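Local structure of glutamine cyclotransferase (Zymomonas mobilis, 3NOL) at residues T191-R196 with D209-L214; P223-N228 with T242-P247; D97-L102 with F110-R115. The protein catalyses the cyclisation of N-terminal glutamine to pyroglutamate, with release of ammonia, as a glutaminyl cyclase built on a beta-propeller. All blocks are in the same frame, centred on the assembly; numbering follows the deposited sequence.

Contact 1. Residues T191-R196 with D209-L214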
loop_
_atom_site.group_PDB
_atom_site.type_symbol
_atom_site.label_atom_id
_atom_site.label_comp_id
_atom_site.label_asym_id
_atom_site.label_seq_id
_atom_site.Cartn_x
_atom_site.Cartn_y
_atom_site.Cartn_z
ATOM N N THR A 191 -10.470 -8.910 2.650
ATOM C CA THR A 191 -11.589 -8.504 1.795
ATOM C C THR A 191 -11.099 -8.043 0.429
ATOM O O THR A 191 -9.898 -7.808 0.234
ATOM C CB THR A 191 -12.437 -7.365 2.431
ATOM O OG1 THR A 191 -11.850 -6.088 2.126
ATOM C CG2 THR A 191 -12.601 -7.551 3.957
ATOM N N ASN A 192 -12.047 -7.911 -0.500
ATOM C CA ASN A 192 -11.819 -7.327 -1.821
ATOM C C ASN A 192 -12.255 -5.871 -1.889
ATOM O O ASN A 192 -12.639 -5.358 -2.954
ATOM C CB ASN A 192 -12.533 -8.168 -2.882
ATOM C CG ASN A 192 -11.890 -9.502 -3.038
ATOM O OD1 ASN A 192 -10.685 -9.593 -3.261
ATOM N ND2 ASN A 192 -12.673 -10.556 -2.876
ATOM N N LYS A 193 -12.202 -5.210 -0.741
ATOM C CA LYS A 193 -12.684 -3.838 -0.660
ATOM C C LYS A 193 -11.609 -2.888 -0.225
ATOM O O LYS A 193 -10.725 -3.257 0.525
ATOM C CB LYS A 193 -13.890 -3.746 0.255
ATOM C CG LYS A 193 -15.109 -4.303 -0.455
ATOM C CD LYS A 193 -16.152 -4.681 0.498
ATOM C CE LYS A 193 -17.241 -5.440 -0.223
ATOM N NZ LYS A 193 -18.201 -5.842 0.820
ATOM N N ILE A 194 -11.715 -1.655 -0.708
ATOM C CA ILE A 194 -10.814 -0.600 -0.307
ATOM C C ILE A 194 -11.659 0.499 0.283
ATOM O O ILE A 194 -12.629 0.935 -0.341
ATOM C CB ILE A 194 -9.987 -0.077 -1.515
ATOM C CG1 ILE A 194 -9.015 -1.170 -2.007
ATOM C CG2 ILE A 194 -9.295 1.255 -1.160
ATOM C CD1 ILE A 194 -8.408 -0.852 -3.363
ATOM N N VAL A 195 -11.343 0.900 1.503
ATOM C CA VAL A 195 -12.101 1.988 2.139
ATOM C C VAL A 195 -11.433 3.329 1.905
ATOM O O VAL A 195 -10.209 3.437 1.836
ATOM C CB VAL A 195 -12.371 1.762 3.641
ATOM C CG1 VAL A 195 -13.300 0.537 3.842
ATOM C CG2 VAL A 195 -11.073 1.638 4.431
ATOM N N ARG A 196 -12.280 4.336 1.760
ATOM C CA ARG A 196 -11.848 5.718 1.609
ATOM C C ARG A 196 -12.120 6.386 2.961
ATOM O O ARG A 196 -13.259 6.398 3.421
ATOM C CB ARG A 196 -12.650 6.399 0.485
ATOM C CG ARG A 196 -12.558 5.664 -0.853
ATOM C CD ARG A 196 -13.522 6.219 -1.899
ATOM N NE ARG A 196 -13.098 7.544 -2.335
ATOM C CZ ARG A 196 -13.395 8.084 -3.516
ATOM N NH1 ARG A 196 -12.932 9.292 -3.809
ATOM N NH2 ARG A 196 -14.109 7.409 -4.417
ATOM N N ASP A 209 -15.539 -1.461 -4.165
ATOM C CA ASP A 209 -15.805 -2.898 -4.208
ATOM C C ASP A 209 -15.082 -3.519 -5.410
ATOM O O ASP A 209 -15.508 -3.338 -6.559
ATOM C CB ASP A 209 -17.323 -3.134 -4.312
ATOM C CG ASP A 209 -17.705 -4.610 -4.254
ATOM O OD1 ASP A 209 -16.815 -5.482 -4.182
ATOM O OD2 ASP A 209 -18.936 -4.902 -4.280
ATOM N N LEU A 210 -13.981 -4.222 -5.146
ATOM C CA LEU A 210 -13.236 -4.935 -6.195
ATOM C C LEU A 210 -13.563 -6.436 -6.323
ATOM O O LEU A 210 -12.843 -7.162 -6.984
ATOM C CB LEU A 210 -11.711 -4.733 -6.039
ATOM C CG LEU A 210 -11.259 -3.262 -6.085
ATOM C CD1 LEU A 210 -9.733 -3.147 -6.018
ATOM C CD2 LEU A 210 -11.813 -2.509 -7.302
ATOM N N ASN A 211 -14.637 -6.895 -5.682
ATOM C CA ASN A 211 -15.046 -8.285 -5.853
ATOM C C ASN A 211 -15.265 -8.584 -7.324
ATOM O O ASN A 211 -15.841 -7.771 -8.050
ATOM C CB ASN A 211 -16.275 -8.607 -5.010
ATOM C CG ASN A 211 -15.916 -8.875 -3.566
ATOM O OD1 ASN A 211 -15.347 -9.920 -3.248
ATOM N ND2 ASN A 211 -16.241 -7.935 -2.683
ATOM N N GLY A 212 -14.742 -9.724 -7.767
ATOM C CA GLY A 212 -14.868 -10.135 -9.168
ATOM C C GLY A 212 -13.774 -9.667 -10.117
ATOM O O GLY A 212 -13.708 -10.125 -11.271
ATOM N N ILE A 213 -12.898 -8.773 -9.651
ATOM C CA ILE A 213 -11.810 -8.279 -10.491
ATOM C C ILE A 213 -10.848 -9.409 -10.943
ATOM O O ILE A 213 -10.297 -9.337 -12.031
ATOM C CB ILE A 213 -11.062 -7.058 -9.862
ATOM C CG1 ILE A 213 -10.365 -6.239 -10.953
ATOM C CG2 ILE A 213 -10.115 -7.514 -8.753
ATOM C CD1 ILE A 213 -9.936 -4.880 -10.538
ATOM N N LEU A 214 -10.681 -10.449 -10.122
ATOM C CA LEU A 214 -9.820 -11.589 -10.508
ATOM C C LEU A 214 -10.298 -12.321 -11.751
ATOM O O LEU A 214 -9.490 -12.910 -12.464
ATOM C CB LEU A 214 -9.632 -12.582 -9.358
ATOM C CG LEU A 214 -8.493 -12.316 -8.383
ATOM C CD1 LEU A 214 -8.248 -13.584 -7.551
ATOM C CD2 LEU A 214 -7.208 -11.861 -9.098
HETATM O O HOH W 1 -14.865 -8.622 -0.063
#

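Contact 2. Residues P223-N228 with T242-P247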
loop_
_atom_site.group_PDB
_atom_site.type_symbol
_atom_site.label_atom_id
_atom_site.label_comp_id
_atom_site.label_asym_id
_atom_site.label_seq_id
_atom_site.Cartn_x
_atom_site.Cartn_y
_atom_site.Cartn_z
ATOM N N PRO A 223 -0.404 -21.061 -6.062
ATOM C CA PRO A 223 -1.427 -20.397 -5.268
ATOM C C PRO A 223 -1.641 -18.933 -5.645
ATOM O O PRO A 223 -0.835 -18.352 -6.375
ATOM C CB PRO A 223 -0.849 -20.463 -3.855
ATOM C CG PRO A 223 0.592 -20.429 -4.055
ATOM C CD PRO A 223 0.870 -21.176 -5.326
ATOM N N ILE A 224 -2.723 -18.358 -5.134
ATOM C CA ILE A 224 -2.957 -16.908 -5.226
ATOM C C ILE A 224 -3.429 -16.413 -3.853
ATOM O O ILE A 224 -3.985 -17.184 -3.072
ATOM C CB ILE A 224 -3.949 -16.549 -6.353
ATOM C CG1 ILE A 224 -3.903 -15.033 -6.670
ATOM C CG2 ILE A 224 -5.378 -17.009 -5.995
ATOM C CD1 ILE A 224 -4.568 -14.668 -7.982
ATOM N N ASP A 225 -3.178 -15.141 -3.553
ATOM C CA ASP A 225 -3.397 -14.602 -2.210
ATOM C C ASP A 225 -4.288 -13.322 -2.348
ATOM O O ASP A 225 -4.990 -13.127 -3.383
ATOM C CB ASP A 225 -2.017 -14.384 -1.542
ATOM C CG ASP A 225 -2.051 -14.337 -0.015
ATOM O OD1 ASP A 225 -2.682 -13.457 0.574
ATOM O OD2 ASP A 225 -1.357 -15.156 0.621
ATOM N N VAL A 226 -4.279 -12.475 -1.322
ATOM C CA VAL A 226 -5.330 -11.452 -1.186
ATOM C C VAL A 226 -5.053 -10.132 -1.890
ATOM O O VAL A 226 -3.904 -9.767 -2.139
ATOM C CB VAL A 226 -5.678 -11.142 0.316
ATOM C CG1 VAL A 226 -6.157 -12.383 1.023
ATOM C CG2 VAL A 226 -4.506 -10.550 1.041
ATOM N N LEU A 227 -6.139 -9.424 -2.197
ATOM C CA LEU A 227 -6.055 -8.031 -2.638
ATOM C C LEU A 227 -5.218 -7.225 -1.628
ATOM O O LEU A 227 -5.453 -7.285 -0.438
ATOM C CB LEU A 227 -7.470 -7.430 -2.749
ATOM C CG LEU A 227 -7.525 -5.970 -3.208
ATOM C CD1 LEU A 227 -7.205 -5.897 -4.722
ATOM C CD2 LEU A 227 -8.875 -5.338 -2.933
ATOM N N ASN A 228 -4.233 -6.472 -2.122
ATOM C CA ASN A 228 -3.360 -5.674 -1.247
ATOM C C ASN A 228 -2.375 -4.908 -2.094
ATOM O O ASN A 228 -1.576 -5.514 -2.833
ATOM C CB ASN A 228 -2.566 -6.522 -0.218
ATOM C CG ASN A 228 -1.953 -5.649 0.888
ATOM O OD1 ASN A 228 -2.682 -4.922 1.611
ATOM N ND2 ASN A 228 -0.608 -5.673 1.002
ATOM N N THR A 242 -3.364 -3.874 -6.884
ATOM C CA THR A 242 -2.911 -5.244 -7.102
ATOM C C THR A 242 -3.149 -6.110 -5.841
ATOM O O THR A 242 -3.902 -5.731 -4.926
ATOM C CB THR A 242 -1.419 -5.282 -7.628
ATOM O OG1 THR A 242 -1.082 -6.598 -8.129
ATOM C CG2 THR A 242 -0.444 -4.862 -6.529
ATOM N N GLY A 243 -2.538 -7.291 -5.827
ATOM C CA GLY A 243 -2.654 -8.170 -4.680
ATOM C C GLY A 243 -1.509 -9.170 -4.623
ATOM O O GLY A 243 -0.666 -9.286 -5.568
ATOM N N LYS A 244 -1.464 -9.889 -3.502
ATOM C CA LYS A 244 -0.364 -10.829 -3.278
ATOM C C LYS A 244 -0.480 -11.999 -4.240
ATOM O O LYS A 244 -1.503 -12.697 -4.236
ATOM C CB LYS A 244 -0.350 -11.297 -1.830
ATOM C CG LYS A 244 -0.294 -10.126 -0.806
ATOM C CD LYS A 244 0.067 -10.675 0.589
ATOM C CE LYS A 244 -0.186 -9.677 1.741
ATOM N NZ LYS A 244 0.119 -10.267 3.101
ATOM N N LEU A 245 0.575 -12.189 -5.037
ATOM C CA LEU A 245 0.681 -13.238 -6.092
ATOM C C LEU A 245 -0.224 -12.961 -7.302
ATOM O O LEU A 245 -0.342 -13.793 -8.207
ATOM C CB LEU A 245 0.416 -14.640 -5.527
ATOM C CG LEU A 245 1.108 -15.034 -4.211
ATOM C CD1 LEU A 245 0.702 -16.457 -3.789
ATOM C CD2 LEU A 245 2.624 -14.922 -4.350
ATOM N N TRP A 246 -0.849 -11.781 -7.321
ATOM C CA TRP A 246 -1.767 -11.445 -8.396
ATOM C C TRP A 246 -0.992 -11.309 -9.716
ATOM O O TRP A 246 0.125 -10.774 -9.733
ATOM C CB TRP A 246 -2.528 -10.160 -8.063
ATOM C CG TRP A 246 -3.640 -10.383 -7.101
ATOM C CD1 TRP A 246 -3.696 -11.303 -6.070
ATOM C CD2 TRP A 246 -4.892 -9.710 -7.105
ATOM N NE1 TRP A 246 -4.912 -11.211 -5.424
ATOM C CE2 TRP A 246 -5.669 -10.250 -6.046
ATOM C CE3 TRP A 246 -5.446 -8.707 -7.906
ATOM C CZ2 TRP A 246 -6.971 -9.806 -5.770
ATOM C CZ3 TRP A 246 -6.740 -8.274 -7.631
ATOM C CH2 TRP A 246 -7.485 -8.821 -6.573
ATOM N N PRO A 247 -1.564 -11.820 -10.824
ATOM C CA PRO A 247 -0.868 -11.766 -12.128
ATOM C C PRO A 247 -0.916 -10.409 -12.828
ATOM O O PRO A 247 -0.294 -10.248 -13.888
ATOM C CB PRO A 247 -1.638 -12.797 -12.974
ATOM C CG PRO A 247 -3.059 -12.724 -12.405
ATOM C CD PRO A 247 -2.864 -12.530 -10.915
HETATM O O HOH W 2 -2.114 -12.165 3.031
#

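Contact 3. Residues D97-L102 with F110-R115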
loop_
_atom_site.group_PDB
_atom_site.type_symbol
_atom_site.label_atom_id
_atom_site.label_comp_id
_atom_site.label_asym_id
_atom_site.label_seq_id
_atom_site.Cartn_x
_atom_site.Cartn_y
_atom_site.Cartn_z
ATOM N N ASP A 97 13.375 12.619 -0.974
ATOM C CA ASP A 97 14.226 11.775 -1.832
ATOM C C ASP A 97 14.622 10.478 -1.112
ATOM O O ASP A 97 15.664 9.868 -1.388
ATOM C CB ASP A 97 15.450 12.562 -2.348
ATOM C CG ASP A 97 16.276 13.175 -1.228
ATOM O OD1 ASP A 97 15.808 13.178 -0.074
ATOM O OD2 ASP A 97 17.403 13.675 -1.516
ATOM N N LYS A 98 13.752 10.053 -0.197
ATOM C CA LYS A 98 13.944 8.829 0.578
ATOM C C LYS A 98 12.800 7.845 0.357
ATOM O O LYS A 98 11.719 8.226 -0.108
ATOM C CB LYS A 98 14.019 9.162 2.075
ATOM C CG LYS A 98 14.975 10.287 2.424
ATOM C CD LYS A 98 16.408 9.807 2.366
ATOM C CE LYS A 98 17.375 10.819 2.986
ATOM N NZ LYS A 98 18.170 11.533 1.967
ATOM N N ILE A 99 13.046 6.591 0.717
ATOM C CA ILE A 99 11.963 5.622 0.893
ATOM C C ILE A 99 12.033 5.192 2.351
ATOM O O ILE A 99 13.139 4.989 2.906
ATOM C CB ILE A 99 12.095 4.416 -0.059
ATOM C CG1 ILE A 99 11.999 4.898 -1.520
ATOM C CG2 ILE A 99 11.027 3.313 0.281
ATOM C CD1 ILE A 99 12.132 3.784 -2.540
ATOM N N VAL A 100 10.863 5.100 2.978
ATOM C CA VAL A 100 10.739 4.659 4.362
ATOM C C VAL A 100 9.970 3.332 4.345
ATOM O O VAL A 100 9.012 3.159 3.566
ATOM C CB VAL A 100 9.978 5.695 5.223
ATOM C CG1 VAL A 100 9.903 5.223 6.672
ATOM C CG2 VAL A 100 10.621 7.107 5.106
ATOM N N GLY A 101 10.419 2.390 5.157
ATOM C CA GLY A 101 9.852 1.042 5.162
ATOM C C GLY A 101 9.564 0.562 6.584
ATOM O O GLY A 101 10.322 0.871 7.522
ATOM N N LEU A 102 8.480 -0.210 6.722
ATOM C CA LEU A 102 8.118 -0.912 7.953
ATOM C C LEU A 102 8.550 -2.383 7.912
ATOM O O LEU A 102 8.990 -2.882 6.872
ATOM C CB LEU A 102 6.600 -0.825 8.155
ATOM C CG LEU A 102 6.032 0.616 8.104
ATOM C CD1 LEU A 102 4.513 0.558 8.272
ATOM C CD2 LEU A 102 6.727 1.535 9.149
ATOM N N PHE A 110 13.034 1.296 8.406
ATOM C CA PHE A 110 14.274 1.698 7.745
ATOM C C PHE A 110 14.015 2.902 6.880
ATOM O O PHE A 110 12.875 3.160 6.505
ATOM C CB PHE A 110 14.815 0.556 6.867
ATOM C CG PHE A 110 15.157 -0.690 7.646
ATOM C CD1 PHE A 110 14.346 -1.821 7.569
ATOM C CD2 PHE A 110 16.288 -0.712 8.472
ATOM C CE1 PHE A 110 14.672 -2.988 8.298
ATOM C CE2 PHE A 110 16.625 -1.851 9.216
ATOM C CZ PHE A 110 15.805 -2.992 9.143
ATOM N N VAL A 111 15.083 3.635 6.579
ATOM C CA VAL A 111 15.033 4.696 5.600
ATOM C C VAL A 111 16.160 4.446 4.611
ATOM O O VAL A 111 17.300 4.213 5.025
ATOM C CB VAL A 111 15.229 6.108 6.228
ATOM C CG1 VAL A 111 15.114 7.169 5.127
ATOM C CG2 VAL A 111 14.211 6.368 7.377
ATOM N N TRP A 112 15.810 4.450 3.322
ATOM C CA TRP A 112 16.793 4.309 2.232
ATOM C C TRP A 112 16.817 5.543 1.333
ATOM O O TRP A 112 15.773 6.205 1.109
ATOM C CB TRP A 112 16.490 3.049 1.385
ATOM C CG TRP A 112 16.349 1.729 2.148
ATOM C CD1 TRP A 112 17.356 0.839 2.465
ATOM C CD2 TRP A 112 15.124 1.114 2.583
ATOM N NE1 TRP A 112 16.828 -0.270 3.100
ATOM C CE2 TRP A 112 15.466 -0.122 3.198
ATOM C CE3 TRP A 112 13.771 1.499 2.536
ATOM C CZ2 TRP A 112 14.501 -0.979 3.763
ATOM C CZ3 TRP A 112 12.810 0.652 3.096
ATOM C CH2 TRP A 112 13.182 -0.589 3.692
ATOM N N ASN A 113 18.009 5.869 0.821
ATOM C CA ASN A 113 18.098 6.849 -0.261
ATOM C C ASN A 113 17.450 6.269 -1.509
ATOM O O ASN A 113 17.704 5.124 -1.872
ATOM C CB ASN A 113 19.555 7.219 -0.558
ATOM C CG ASN A 113 20.195 8.080 0.528
ATOM O OD1 ASN A 113 21.424 8.183 0.589
ATOM N ND2 ASN A 113 19.389 8.694 1.375
ATOM N N ILE A 114 16.618 7.055 -2.188
ATOM C CA ILE A 114 15.906 6.521 -3.348
ATOM C C ILE A 114 16.826 6.166 -4.539
ATOM O O ILE A 114 16.537 5.208 -5.268
ATOM C CB ILE A 114 14.669 7.387 -3.772
ATOM C CG1 ILE A 114 13.715 6.533 -4.624
ATOM C CG2 ILE A 114 15.118 8.646 -4.478
ATOM C CD1 ILE A 114 12.246 6.937 -4.552
ATOM N N ARG A 115 17.922 6.910 -4.726
ATOM C CA ARG A 115 18.787 6.703 -5.909
ATOM C C ARG A 115 19.316 5.260 -6.035
ATOM O O ARG A 115 19.149 4.642 -7.088
ATOM C CB ARG A 115 19.956 7.707 -5.988
ATOM C CG ARG A 115 20.767 7.530 -7.275
ATOM C CD ARG A 115 22.031 8.385 -7.407
ATOM N NE ARG A 115 22.620 8.168 -8.735
ATOM C CZ ARG A 115 23.892 8.417 -9.060
ATOM N NH1 ARG A 115 24.321 8.188 -10.304
ATOM N NH2 ARG A 115 24.743 8.877 -8.136
#

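Contact 1. Residues T191-R196 with D209-L214
Asn-192 and Asn-211 meet through their side-chain amides, which cross at about a right angle with their planes 88° apart. Followed outward, the Asn-211 side chain is gripped at both tips. Its CB leads to CG, placed beside its own backbone N (chi1 -80°), and CG rests 3.5 Å from Asn-192 CB. Asn-211 OD1 accepts from Asn-192 ND2 at 2.8 Å; the donor stands 47° out of the plane of the Asn-211 carbonyl rather than on a lone pair. Asn-211 ND2 donates to Asp-209 OD1 at 2.9 Å, comes within 3.6 Å of Lys-193 CE, and gives a further hydrogen to a water that also accepts from Asn-192 N. Both ends of the amide are engaged, which should hold its rotation.

Asp-209 OD1 takes a second bond, from Asn-211 N, which closes an Asx turn; the two donors reach the oxygen from opposite faces of the carboxylate plane. Lys-193 CE lies above this carboxylate, but Lys-193 NZ stays 5.2 Å from Asp-209 OD1, so the attraction between the charges is probably modest; Asp-209 OD2 is in a salt bridge with Arg-257. The backbones are joined by Leu-210 N donating to Asn-192 O at 2.8 Å, beside the antiparallel non-hydrogen-bonded pair Lys-193 and Asp-209. Beneath, Ile-194 CD1 touches Leu-210 CD1 at 3.8 Å. A type II turn from Leu-210 to Ile-213 then carries the chain off, with Gly-212 at a positive phi.

The contact closes one end of the antiparallel pair 193-197 and 204-209 in a beta-propeller sheet: strand 183-188 packs against Ile-194, while strand 28-38 lies along 204-209 and receives Leu-210 and Ile-213 on Tyr-31.

Contact 2. Residues P223-N228 with T242-P247
Trp-246 NE1 donates to Asp-225 O at 2.8 Å; the oxygen lies in the indole plane, but the donor stands 42° out of the carbonyl plane. Backbone bonds flank this grip: Lys-244 N to Val-226 O, Asn-228 N to Thr-242 O at 2.9 Å, and a weak one from Asp-225 N to Lys-244 O. Asp-225 OD1 uses its anti lone pair for Val-226 N and takes a hydrogen from a water that accepts from Lys-244 NZ. Asn-228 ND2 donates to Thr-45 O, and its OD1 accepts from the backbone N of Glu-176, a calcium-site residue.

The segments form the open end of the hairpin 227-233/238-243 in a beta-propeller sheet, where a type II turn from Gly-243 to Trp-246 swings the indole back over its own strand. Gly-243 CA lies 3.4 Å above the ring plane, leaving no room for a side chain.

Among apolar contacts, Leu-227 CD1 reaches Trp-246 CH2 at 3.5 Å. The first torsion of Ile-224 (chi1 -166°) swings CG1 away from the backbone N and on to Trp-246 CD1 at 3.8 Å. Leu-245 CD1 touches Pro-223 CG at 4.0 Å.

In charge terms, the extended Lys-244 runs alongside Asp-225 to a salt bridge with Glu-46.

Contact 3. Residues D97-L102 with F110-R115
Asp-97 O receives Ile-114 N at 3.1 Å, a bond just beyond the open end of the antiparallel hairpin 98-103/108-113, which supplies the two middle strands of a four-stranded propeller blade. The axes of 98-102 and 110-113 run at 157°, close to antiparallel. Ile-114 CG2 sits 3.4 Å from the same Asp-97 oxygen.

Lys-98 lays its CB against Val-111 CG1 at 3.8 Å, then bends at chi2 and chi4 so that NZ turns back to a salt bridge with Asp-97 OD1. Ile-99 N donates to Trp-112 O, and Trp-112 N to Ile-99 O, each at 2.8 Å. The Ile-99 side chain divides between two neighbours: CG2 points to Trp-112 CE3, while CG1, set beside the backbone N (chi1 -62°), and CD1 cross Ile-114 CG1 and CD1 at about a right angle. Strand 54-61 of the preceding blade closes over this pair, with Tyr-56 touching both isoleucines. Replacing Ile-114 by an alanine removes the branches that Ile-99 CG1 and CD1 rest on, and would probably leave a gap beside Tyr-56.

Val-100 faces the other way with Val-111, and its CG1 lies 3.6 Å from Phe-110 O. Gly-101 exchanges two backbone bonds with Phe-110, whose side chain lies on the face of Ile-99 and Trp-112. The indole takes up the space a side chain at Gly-101 would need, while Phe-110 CB packs on one of its faces, 3.5 Å above the plane. Trp-112 CZ3 comes to 3.6 Å from both N and CA of Gly-101.

In the fold
Along the chain contact 3 comes first, then contact 1, then contact 2, each closing before the next opens. Contacts 1 and 2 are neighbours, their centres 12 Å apart, and both reach the mixed sheet that strand 28-38 helps to join. They touch directly: Ile-213 and Leu-214 pack on the indole of Trp-246, Leu-214 also meets Ile-224, and Leu-227 reaches the backbone of Asn-192. Contact 3 belongs to a separate blade, its centre about 29 Å from that of contact 1, across the chain's centre, and about 24 Å from that of contact 2. Contacts 1 and 2 thus join at two parts of one sheet, while contact 3 is internal to another blade of this calcium-holding propeller.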